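Local coordinates for protein MstE (Scytonema sp. PCC 10023, PDB 6SBF) that probably cyclises linear isoprenoid substrates into fused-ring merosterol scaffolds, acting as a single-domain class II terpene cyclase, at residues L24-L35 and I350-V361; D214-E224 and F266-L277. The protein carries 1 engineered substitution. One frame throughout, in Å; residues are numbered along the deposited sequence.

Near the N terminus, helix 18-37 supplies the first half of contact 1, but its partner, helix 350-363, is the last helix of the chain; the 314 residues between segments 24-35 and 350-361, which include most of the other helices of the alpha6-alpha6 barrel, form the loop that this contact closes. Contact 2 lies wholly within that loop: helix 215-229 runs on through helix 235-248 and returns as helix 265-275, only 41 residues separating its two segments. The loops are therefore nested and do not cross. In space the contacts are about 16 Å apart between centres and meet where 350-361 packs on 266-277, through Thr355 against Trp270 and Phe266 and through Ser359 against Ala269.

Contact 1: L24-L35 and I350-V361; sequences LSNSINAAVAFL and IFTTATVVNSLV
Leu35 reaches over from 24-35 as a knob into a hole made by Ile350, Thr353, Ala354 and Val357. Its CG lies anti to the carbonyl carbon (chi1 -71°), and the two methyls then divide the work: CD1 settles on Ala354 CA at 3.9 Å, while CD2 comes down beside the backbone of Ile350, 3.9 Å from the CG2 of that residue. At the middle of the interface the branched chains of Ile28 and Val357 meet obliquely, CG2 of Ile28 to CG2 of Val357 at 3.8 Å, and that same valine methyl touches Ala31 CB. Ile28 CD1 extends farther, to Val361 CG2 at 3.8 Å, the two side chains crossing near a right angle. Leu24 joins in methyl to methyl with Leu360. The helices run antiparallel, at 149°, with axes 9.8 Å apart, and so pair the N-terminal helix with the last helix of the alpha6-alpha6 barrel. The Phe34 ring is the one aromatic group at the interface and meets Thr353 CG2 obliquely, CD2 of Phe34 lying 4.0 Å from it. The hydroxyl of Thr353 turns back along its own backbone, bonded to Ser349 O. Polar groups contribute little across the interface: Ser27 OG rests against Leu360 CD1 and finds its hydrogen-bond partner in Gln299. On the other side of 350-361, Phe351 O takes both the amide and the hydroxyl of Thr355, from opposite faces of its plane.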
loop_
_atom_site.group_PDB
_atom_site.type_symbol
_atom_site.label_atom_id
_atom_site.label_comp_id
_atom_site.label_asym_id
_atom_site.label_seq_id
_atom_site.Cartn_x
_atom_site.Cartn_y
_atom_site.Cartn_z
ATOM N N LEU A 24 3.044 -21.753 7.166
ATOM C CA LEU A 24 2.392 -20.447 7.059
ATOM C C LEU A 24 2.167 -19.873 8.452
ATOM O O LEU A 24 2.395 -18.687 8.675
ATOM C CB LEU A 24 1.078 -20.573 6.301
ATOM C CG LEU A 24 1.233 -20.464 4.817
ATOM C CD1 LEU A 24 0.050 -21.084 4.124
ATOM C CD2 LEU A 24 1.427 -19.006 4.405
ATOM N N SER A 25 1.635 -20.676 9.376
ATOM C CA SER A 25 1.405 -20.177 10.764
ATOM C C SER A 25 2.732 -19.666 11.337
ATOM O O SER A 25 2.766 -18.577 11.907
ATOM C CB SER A 25 0.803 -21.239 11.655
ATOM O OG SER A 25 -0.452 -21.644 11.125
ATOM N N ASN A 26 3.768 -20.479 11.250
ATOM C CA ASN A 26 5.074 -20.146 11.874
ATOM C C ASN A 26 5.641 -18.855 11.259
ATOM O O ASN A 26 6.178 -17.991 11.989
ATOM C CB ASN A 26 6.023 -21.329 11.812
ATOM C CG ASN A 26 5.588 -22.473 12.733
ATOM O OD1 ASN A 26 4.678 -22.273 13.555
ATOM N ND2 ASN A 26 6.136 -23.659 12.504
ATOM N N SER A 27 5.534 -18.753 9.946
ATOM C CA SER A 27 6.033 -17.585 9.181
ATOM C C SER A 27 5.276 -16.345 9.576
ATOM O O SER A 27 5.867 -15.295 9.928
ATOM C CB SER A 27 5.835 -17.841 7.692
ATOM O OG SER A 27 6.041 -16.648 6.925
ATOM N N ILE A 28 3.948 -16.445 9.601
ATOM C CA ILE A 28 3.096 -15.301 10.007
ATOM C C ILE A 28 3.472 -14.874 11.439
ATOM O O ILE A 28 3.570 -13.691 11.718
ATOM C CB ILE A 28 1.624 -15.645 9.801
ATOM C CG1 ILE A 28 1.280 -15.726 8.313
ATOM C CG2 ILE A 28 0.727 -14.680 10.591
ATOM C CD1 ILE A 28 0.038 -16.522 8.016
ATOM N N ASN A 29 3.554 -15.843 12.342
ATOM C CA ASN A 29 3.837 -15.495 13.732
ATOM C C ASN A 29 5.189 -14.834 13.928
ATOM O O ASN A 29 5.317 -13.883 14.705
ATOM C CB ASN A 29 3.689 -16.710 14.659
ATOM C CG ASN A 29 2.244 -17.208 14.694
ATOM O OD1 ASN A 29 1.327 -16.409 14.527
ATOM N ND2 ASN A 29 2.080 -18.487 14.976
ATOM N N ALA A 30 6.182 -15.304 13.187
ATOM C CA ALA A 30 7.531 -14.698 13.279
ATOM C C ALA A 30 7.480 -13.258 12.752
ATOM O O ALA A 30 8.132 -12.368 13.330
ATOM C CB ALA A 30 8.553 -15.526 12.528
ATOM N N ALA A 31 6.699 -13.010 11.713
ATOM C CA ALA A 31 6.577 -11.656 11.147
ATOM C C ALA A 31 5.830 -10.740 12.096
ATOM O O ALA A 31 6.195 -9.559 12.241
ATOM C CB ALA A 31 5.939 -11.740 9.812
ATOM N N VAL A 32 4.750 -11.276 12.691
ATOM C CA VAL A 32 4.003 -10.446 13.649
ATOM C C VAL A 32 4.932 -10.088 14.831
ATOM O O VAL A 32 4.904 -8.923 15.297
ATOM C CB VAL A 32 2.755 -11.199 14.118
ATOM C CG1 VAL A 32 2.142 -10.564 15.347
ATOM C CG2 VAL A 32 1.751 -11.318 12.978
ATOM N N ALA A 33 5.707 -11.058 15.328
ATOM C CA ALA A 33 6.614 -10.727 16.458
ATOM C C ALA A 33 7.619 -9.637 16.009
ATOM O O ALA A 33 7.915 -8.672 16.756
ATOM C CB ALA A 33 7.352 -11.962 16.936
ATOM N N PHE A 34 8.194 -9.782 14.815
ATOM C CA PHE A 34 9.128 -8.749 14.289
ATOM C C PHE A 34 8.450 -7.392 14.265
ATOM O O PHE A 34 8.995 -6.393 14.745
ATOM C CB PHE A 34 9.602 -9.131 12.883
ATOM C CG PHE A 34 10.346 -8.034 12.157
ATOM C CD1 PHE A 34 11.695 -7.829 12.376
ATOM C CD2 PHE A 34 9.670 -7.167 11.329
ATOM C CE1 PHE A 34 12.348 -6.775 11.757
ATOM C CE2 PHE A 34 10.329 -6.114 10.704
ATOM C CZ PHE A 34 11.652 -5.907 10.964
ATOM N N LEU A 35 7.210 -7.345 13.742
ATOM C CA LEU A 35 6.540 -6.060 13.596
ATOM C C LEU A 35 6.228 -5.476 14.973
ATOM O O LEU A 35 6.366 -4.249 15.135
ATOM C CB LEU A 35 5.294 -6.210 12.747
ATOM C CG LEU A 35 5.525 -6.463 11.275
ATOM C CD1 LEU A 35 4.272 -6.887 10.570
ATOM C CD2 LEU A 35 6.043 -5.229 10.583
ATOM N N ILE A 350 9.724 -2.661 7.607
ATOM C CA ILE A 350 8.427 -2.800 8.298
ATOM C C ILE A 350 7.298 -2.746 7.252
ATOM O O ILE A 350 6.383 -3.595 7.279
ATOM C CB ILE A 350 8.322 -1.693 9.343
ATOM C CG1 ILE A 350 9.264 -2.006 10.518
ATOM C CG2 ILE A 350 6.872 -1.528 9.811
ATOM C CD1 ILE A 350 9.413 -0.826 11.500
ATOM N N PHE A 351 7.393 -1.822 6.301
ATOM C CA PHE A 351 6.342 -1.654 5.280
ATOM C C PHE A 351 6.271 -2.944 4.462
ATOM O O PHE A 351 5.149 -3.471 4.222
ATOM C CB PHE A 351 6.650 -0.414 4.444
ATOM C CG PHE A 351 5.464 0.191 3.729
ATOM C CD1 PHE A 351 5.062 -0.245 2.472
ATOM C CD2 PHE A 351 4.715 1.166 4.361
ATOM C CE1 PHE A 351 4.015 0.406 1.845
ATOM C CE2 PHE A 351 3.667 1.796 3.738
ATOM C CZ PHE A 351 3.332 1.437 2.450
ATOM N N THR A 352 7.394 -3.474 3.989
ATOM C CA THR A 352 7.404 -4.718 3.204
ATOM C C THR A 352 6.870 -5.881 4.038
ATOM O O THR A 352 6.057 -6.647 3.544
ATOM C CB THR A 352 8.820 -5.001 2.648
ATOM O OG1 THR A 352 9.254 -3.962 1.759
ATOM C CG2 THR A 352 8.840 -6.299 1.871
ATOM N N THR A 353 7.406 -6.049 5.230
ATOM C CA THR A 353 7.012 -7.205 6.049
ATOM C C THR A 353 5.500 -7.198 6.333
ATOM O O THR A 353 4.886 -8.259 6.265
ATOM C CB THR A 353 7.855 -7.208 7.332
ATOM O OG1 THR A 353 9.231 -7.423 6.974
ATOM C CG2 THR A 353 7.464 -8.356 8.238
ATOM N N ALA A 354 4.957 -6.043 6.652
ATOM C CA ALA A 354 3.507 -5.980 6.904
ATOM C C ALA A 354 2.727 -6.390 5.660
ATOM O O ALA A 354 1.689 -7.049 5.772
ATOM C CB ALA A 354 3.155 -4.594 7.374
ATOM N N THR A 355 3.186 -5.939 4.499
ATOM C CA THR A 355 2.516 -6.297 3.247
ATOM C C THR A 355 2.541 -7.800 3.049
ATOM O O THR A 355 1.498 -8.419 2.677
ATOM C CB THR A 355 3.203 -5.578 2.088
ATOM O OG1 THR A 355 3.314 -4.165 2.285
ATOM C CG2 THR A 355 2.440 -5.815 0.810
ATOM N N VAL A 356 3.699 -8.406 3.179
ATOM C CA VAL A 356 3.857 -9.843 2.964
ATOM C C VAL A 356 2.968 -10.601 3.945
ATOM O O VAL A 356 2.240 -11.545 3.527
ATOM C CB VAL A 356 5.313 -10.324 3.020
ATOM C CG1 VAL A 356 5.382 -11.832 2.929
ATOM C CG2 VAL A 356 6.161 -9.595 1.959
ATOM N N VAL A 357 3.035 -10.269 5.225
ATOM C CA VAL A 357 2.286 -11.099 6.207
ATOM C C VAL A 357 0.783 -10.965 5.897
ATOM O O VAL A 357 0.049 -11.975 5.958
ATOM C CB VAL A 357 2.713 -10.776 7.642
ATOM C CG1 VAL A 357 2.167 -9.481 8.008
ATOM C CG2 VAL A 357 2.283 -11.912 8.535
ATOM N N ASN A 358 0.298 -9.795 5.509
ATOM C CA ASN A 358 -1.117 -9.651 5.147
ATOM C C ASN A 358 -1.491 -10.593 3.994
ATOM O O ASN A 358 -2.527 -11.281 4.014
ATOM C CB ASN A 358 -1.416 -8.210 4.860
ATOM C CG ASN A 358 -2.764 -8.003 4.245
ATOM O OD1 ASN A 358 -2.929 -8.213 3.055
ATOM N ND2 ASN A 358 -3.715 -7.539 5.043
ATOM N N SER A 359 -0.649 -10.623 2.958
ATOM C CA SER A 359 -0.970 -11.445 1.763
ATOM C C SER A 359 -1.018 -12.917 2.180
ATOM O O SER A 359 -1.830 -13.662 1.640
ATOM C CB SER A 359 0.009 -11.163 0.630
ATOM O OG SER A 359 1.329 -11.715 0.852
ATOM N N LEU A 360 -0.121 -13.358 3.068
ATOM C CA LEU A 360 -0.048 -14.779 3.465
ATOM C C LEU A 360 -1.284 -15.154 4.326
ATOM O O LEU A 360 -1.828 -16.235 4.153
ATOM C CB LEU A 360 1.237 -15.050 4.229
ATOM C CG LEU A 360 2.530 -14.949 3.434
ATOM C CD1 LEU A 360 3.722 -15.186 4.351
ATOM C CD2 LEU A 360 2.533 -15.933 2.282
ATOM N N VAL A 361 -1.679 -14.255 5.214
ATOM C CA VAL A 361 -2.912 -14.470 6.005
ATOM C C VAL A 361 -4.120 -14.616 5.073
ATOM O O VAL A 361 -4.935 -15.553 5.234
ATOM C CB VAL A 361 -3.095 -13.360 7.043
ATOM C CG1 VAL A 361 -4.428 -13.509 7.756
ATOM C CG2 VAL A 361 -2.006 -13.364 8.087
#

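Contact 2: D214-E224 and F266-L277; sequences DHEYTTALTAE and FATAWCLRLLLL
Glu224 OE2 is gripped by Arg273 NE at 2.9 Å and by a water that also donates to Arg273 O. The arginine binds side-on, NE to OE2 on its syn lone pair and NH2 to Glu224 OE1 at 2.8 Å, both bonds nearly straight. Carboxylate and guanidinium planes lie 25° apart, and the bend of Arg273 at chi3 (57°) turns its head to the acid. Arg273 NH1 adds a weak bond to Asn358 OD1, and Trp270 CZ3 lies over one face of the guanidinium, offset toward the rim.

The indole of Trp270 fills the middle of the interface. Tyr217 brings its edge to the five-membered ring in a T-shaped pair, Tyr217 CD2 3.4 Å from Trp270 NE1, and Tyr217 CA sits over the same ring in a CH-pi contact. Ala220 CB approaches Trp270 CE3 obliquely at 3.6 Å, while Leu221 CD2 meets Trp270 CH2 at the far end of the indole. An alanine in place of Trp270 would probably leave the edge of Tyr217 without its aromatic face, open a gap beside Leu221 and strip the indole from one face of the Arg273 guanidinium.

Toward the C-terminal ends of the two segments, Leu277 CD1 presses on Ala223 CB at 3.4 Å, a tight fit. At the other end, Asp214 OD2 lies at the edge of the Phe266 ring, and Glu216 lays its chain along Ala267 while its carboxylate pairs with Arg248.

Small Ala220, its CA only 4.5 Å from that of Leu274, lets the helices close to an axis distance of 8.1 Å: the side-by-side packing of two nearly parallel helices, alternate in sequence and separated by helix 235-248, as in the alpha6-alpha6 barrel of the squalene-hopene cyclase family.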
loop_
_atom_site.group_PDB
_atom_site.type_symbol
_atom_site.label_atom_id
_atom_site.label_comp_id
_atom_site.label_asym_id
_atom_site.label_seq_id
_atom_site.Cartn_x
_atom_site.Cartn_y
_atom_site.Cartn_z
ATOM N N ASP A 214 5.906 -0.324 -8.435
ATOM C CA ASP A 214 5.364 -1.673 -8.690
ATOM C C ASP A 214 3.864 -1.569 -8.960
ATOM O O ASP A 214 3.043 -1.330 -7.999
ATOM C CB ASP A 214 5.657 -2.574 -7.506
ATOM C CG ASP A 214 7.144 -2.791 -7.298
ATOM O OD1 ASP A 214 7.804 -3.218 -8.265
ATOM O OD2 ASP A 214 7.655 -2.544 -6.190
ATOM N N HIS A 215 3.418 -1.821 -10.189
ATOM C CA HIS A 215 2.020 -1.684 -10.603
ATOM C C HIS A 215 1.116 -2.699 -9.887
ATOM O O HIS A 215 -0.106 -2.484 -9.886
ATOM C CB HIS A 215 1.883 -1.920 -12.106
ATOM C CG HIS A 215 2.697 -1.030 -12.966
ATOM N ND1 HIS A 215 2.960 0.289 -12.628
ATOM C CD2 HIS A 215 3.255 -1.265 -14.190
ATOM C CE1 HIS A 215 3.700 0.826 -13.611
ATOM N NE2 HIS A 215 3.904 -0.112 -14.554
ATOM N N GLU A 216 1.678 -3.749 -9.309
ATOM C CA GLU A 216 0.870 -4.743 -8.555
ATOM C C GLU A 216 0.118 -4.078 -7.396
ATOM O O GLU A 216 -0.960 -4.528 -7.098
ATOM C CB GLU A 216 1.782 -5.870 -8.083
ATOM C CG GLU A 216 2.465 -6.658 -9.211
ATOM C CD GLU A 216 3.605 -5.972 -9.919
ATOM O OE1 GLU A 216 3.965 -6.444 -11.051
ATOM O OE2 GLU A 216 4.177 -5.001 -9.344
ATOM N N TYR A 217 0.717 -3.089 -6.763
ATOM C CA TYR A 217 0.064 -2.365 -5.666
ATOM C C TYR A 217 -1.231 -1.737 -6.142
ATOM O O TYR A 217 -2.327 -2.016 -5.579
ATOM C CB TYR A 217 1.044 -1.325 -5.125
ATOM C CG TYR A 217 0.492 -0.376 -4.098
ATOM C CD1 TYR A 217 -0.148 0.778 -4.425
ATOM C CD2 TYR A 217 0.690 -0.597 -2.753
ATOM C CE1 TYR A 217 -0.608 1.692 -3.488
ATOM C CE2 TYR A 217 0.231 0.295 -1.788
ATOM C CZ TYR A 217 -0.424 1.443 -2.139
ATOM O OH TYR A 217 -0.862 2.328 -1.186
ATOM N N THR A 218 -1.194 -0.924 -7.170
ATOM C CA THR A 218 -2.379 -0.195 -7.647
ATOM C C THR A 218 -3.350 -1.201 -8.237
ATOM O O THR A 218 -4.579 -1.021 -8.098
ATOM C CB THR A 218 -2.010 0.941 -8.600
ATOM O OG1 THR A 218 -1.112 1.827 -7.937
ATOM C CG2 THR A 218 -3.194 1.736 -9.062
ATOM N N THR A 219 -2.851 -2.183 -8.971
ATOM C CA THR A 219 -3.729 -3.138 -9.664
ATOM C C THR A 219 -4.514 -3.943 -8.615
ATOM O O THR A 219 -5.734 -4.123 -8.757
ATOM C CB THR A 219 -2.920 -4.027 -10.600
ATOM O OG1 THR A 219 -2.270 -3.188 -11.578
ATOM C CG2 THR A 219 -3.810 -5.040 -11.310
ATOM N N ALA A 220 -3.839 -4.479 -7.610
ATOM C CA ALA A 220 -4.538 -5.283 -6.566
ATOM C C ALA A 220 -5.563 -4.394 -5.864
ATOM O O ALA A 220 -6.703 -4.816 -5.676
ATOM C CB ALA A 220 -3.537 -5.800 -5.571
ATOM N N LEU A 221 -5.175 -3.194 -5.429
ATOM C CA LEU A 221 -6.110 -2.350 -4.679
ATOM C C LEU A 221 -7.311 -1.992 -5.534
ATOM O O LEU A 221 -8.436 -1.930 -5.047
ATOM C CB LEU A 221 -5.394 -1.113 -4.171
ATOM C CG LEU A 221 -4.464 -1.329 -2.982
ATOM C CD1 LEU A 221 -3.619 -0.134 -2.751
ATOM C CD2 LEU A 221 -5.238 -1.727 -1.724
ATOM N N THR A 222 -7.098 -1.682 -6.805
ATOM C CA THR A 222 -8.219 -1.283 -7.684
ATOM C C THR A 222 -9.157 -2.475 -7.892
ATOM O O THR A 222 -10.400 -2.315 -7.759
ATOM C CB THR A 222 -7.731 -0.720 -9.014
ATOM O OG1 THR A 222 -6.880 0.419 -8.811
ATOM C CG2 THR A 222 -8.925 -0.304 -9.830
ATOM N N ALA A 223 -8.599 -3.629 -8.234
ATOM C CA ALA A 223 -9.434 -4.815 -8.456
ATOM C C ALA A 223 -10.210 -5.165 -7.167
ATOM O O ALA A 223 -11.387 -5.584 -7.248
ATOM C CB ALA A 223 -8.600 -5.952 -8.920
ATOM N N GLU A 224 -9.559 -5.020 -6.015
ATOM C CA GLU A 224 -10.250 -5.307 -4.738
ATOM C C GLU A 224 -11.405 -4.327 -4.545
ATOM O O GLU A 224 -12.502 -4.740 -4.062
ATOM C CB GLU A 224 -9.265 -5.167 -3.581
ATOM C CG GLU A 224 -8.316 -6.326 -3.408
ATOM C CD GLU A 224 -7.221 -6.113 -2.367
ATOM O OE1 GLU A 224 -7.094 -4.959 -1.827
ATOM O OE2 GLU A 224 -6.486 -7.094 -2.110
ATOM N N PHE A 266 7.756 -7.284 -2.190
ATOM C CA PHE A 266 6.614 -6.350 -2.177
ATOM C C PHE A 266 5.691 -6.593 -3.344
ATOM O O PHE A 266 4.449 -6.680 -3.173
ATOM C CB PHE A 266 7.119 -4.907 -2.101
ATOM C CG PHE A 266 6.091 -3.821 -2.009
ATOM C CD1 PHE A 266 5.419 -3.594 -0.811
ATOM C CD2 PHE A 266 5.841 -2.967 -3.062
ATOM C CE1 PHE A 266 4.524 -2.537 -0.714
ATOM C CE2 PHE A 266 5.007 -1.893 -2.979
ATOM C CZ PHE A 266 4.340 -1.680 -1.780
ATOM N N ALA A 267 6.229 -6.657 -4.555
ATOM C CA ALA A 267 5.395 -6.802 -5.751
ATOM C C ALA A 267 4.746 -8.193 -5.684
ATOM O O ALA A 267 3.613 -8.338 -6.155
ATOM C CB ALA A 267 6.207 -6.596 -7.018
ATOM N N THR A 268 5.458 -9.207 -5.234
ATOM C CA THR A 268 4.913 -10.580 -5.172
ATOM C C THR A 268 3.745 -10.645 -4.163
ATOM O O THR A 268 2.726 -11.273 -4.471
ATOM C CB THR A 268 5.987 -11.615 -4.847
ATOM O OG1 THR A 268 6.995 -11.532 -5.862
ATOM C CG2 THR A 268 5.465 -13.010 -4.782
ATOM N N ALA A 269 3.864 -9.980 -3.033
ATOM C CA ALA A 269 2.794 -9.991 -2.012
ATOM C C ALA A 269 1.565 -9.291 -2.583
ATOM O O ALA A 269 0.426 -9.811 -2.416
ATOM C CB ALA A 269 3.296 -9.292 -0.766
ATOM N N TRP A 270 1.740 -8.176 -3.282
ATOM C CA TRP A 270 0.568 -7.520 -3.872
ATOM C C TRP A 270 -0.018 -8.394 -4.987
ATOM O O TRP A 270 -1.254 -8.419 -5.133
ATOM C CB TRP A 270 0.896 -6.080 -4.318
ATOM C CG TRP A 270 0.865 -5.123 -3.161
ATOM C CD1 TRP A 270 1.885 -4.475 -2.524
ATOM C CD2 TRP A 270 -0.339 -4.731 -2.462
ATOM N NE1 TRP A 270 1.404 -3.705 -1.503
ATOM C CE2 TRP A 270 0.055 -3.868 -1.412
ATOM C CE3 TRP A 270 -1.680 -5.052 -2.589
ATOM C CZ2 TRP A 270 -0.889 -3.298 -0.546
ATOM C CZ3 TRP A 270 -2.600 -4.465 -1.765
ATOM C CH2 TRP A 270 -2.205 -3.630 -0.751
ATOM N N CYS A 271 0.824 -9.048 -5.787
ATOM C CA CYS A 271 0.281 -9.929 -6.830
ATOM C C CYS A 271 -0.511 -11.074 -6.185
ATOM O O CYS A 271 -1.550 -11.484 -6.746
ATOM C CB CYS A 271 1.414 -10.416 -7.706
ATOM S SG CYS A 271 0.893 -11.178 -9.232
ATOM N N LEU A 272 -0.038 -11.602 -5.086
ATOM C CA LEU A 272 -0.748 -12.696 -4.370
ATOM C C LEU A 272 -2.129 -12.182 -3.952
ATOM O O LEU A 272 -3.139 -12.921 -4.161
ATOM C CB LEU A 272 0.118 -13.189 -3.234
ATOM C CG LEU A 272 -0.501 -14.243 -2.326
ATOM C CD1 LEU A 272 -0.992 -15.426 -3.138
ATOM C CD2 LEU A 272 0.476 -14.663 -1.247
ATOM N N ARG A 273 -2.232 -10.966 -3.428
ATOM C CA ARG A 273 -3.544 -10.429 -3.056
ATOM C C ARG A 273 -4.433 -10.326 -4.321
ATOM O O ARG A 273 -5.622 -10.679 -4.244
ATOM C CB ARG A 273 -3.411 -9.057 -2.426
ATOM C CG ARG A 273 -3.024 -9.156 -0.999
ATOM C CD ARG A 273 -3.052 -7.820 -0.273
ATOM N NE ARG A 273 -4.298 -7.027 -0.248
ATOM C CZ ARG A 273 -4.565 -6.083 0.667
ATOM N NH1 ARG A 273 -3.814 -5.948 1.740
ATOM N NH2 ARG A 273 -5.595 -5.265 0.510
ATOM N N LEU A 274 -3.894 -9.841 -5.415
ATOM C CA LEU A 274 -4.674 -9.741 -6.672
ATOM C C LEU A 274 -5.219 -11.117 -7.066
ATOM O O LEU A 274 -6.406 -11.237 -7.464
ATOM C CB LEU A 274 -3.779 -9.160 -7.752
ATOM C CG LEU A 274 -4.343 -9.154 -9.176
ATOM C CD1 LEU A 274 -5.622 -8.395 -9.338
ATOM C CD2 LEU A 274 -3.261 -8.562 -10.101
ATOM N N LEU A 275 -4.418 -12.136 -6.955
ATOM C CA LEU A 275 -4.778 -13.501 -7.414
ATOM C C LEU A 275 -5.854 -14.139 -6.502
ATOM O O LEU A 275 -6.462 -15.108 -6.911
ATOM C CB LEU A 275 -3.555 -14.408 -7.519
ATOM C CG LEU A 275 -2.535 -14.016 -8.602
ATOM C CD1 LEU A 275 -1.301 -14.864 -8.443
ATOM C CD2 LEU A 275 -3.125 -14.114 -9.983
ATOM N N LEU A 276 -6.108 -13.586 -5.315
ATOM C CA LEU A 276 -7.199 -14.076 -4.447
ATOM C C LEU A 276 -8.544 -13.671 -5.014
ATOM O O LEU A 276 -9.571 -14.171 -4.493
ATOM C CB LEU A 276 -7.017 -13.521 -3.056
ATOM C CG LEU A 276 -5.780 -14.071 -2.341
ATOM C CD1 LEU A 276 -5.600 -13.344 -1.054
ATOM C CD2 LEU A 276 -5.977 -15.570 -2.056
ATOM N N LEU A 277 -8.600 -12.833 -6.043
ATOM C CA LEU A 277 -9.916 -12.372 -6.560
ATOM C C LEU A 277 -10.533 -13.358 -7.547
ATOM O O LEU A 277 -11.646 -13.086 -7.992
ATOM C CB LEU A 277 -9.763 -10.971 -7.154
ATOM C CG LEU A 277 -9.333 -9.935 -6.129
ATOM C CD1 LEU A 277 -9.093 -8.597 -6.806
ATOM C CD2 LEU A 277 -10.352 -9.762 -4.985
HETATM O O HOH W 1 -7.301 -9.616 -2.407
#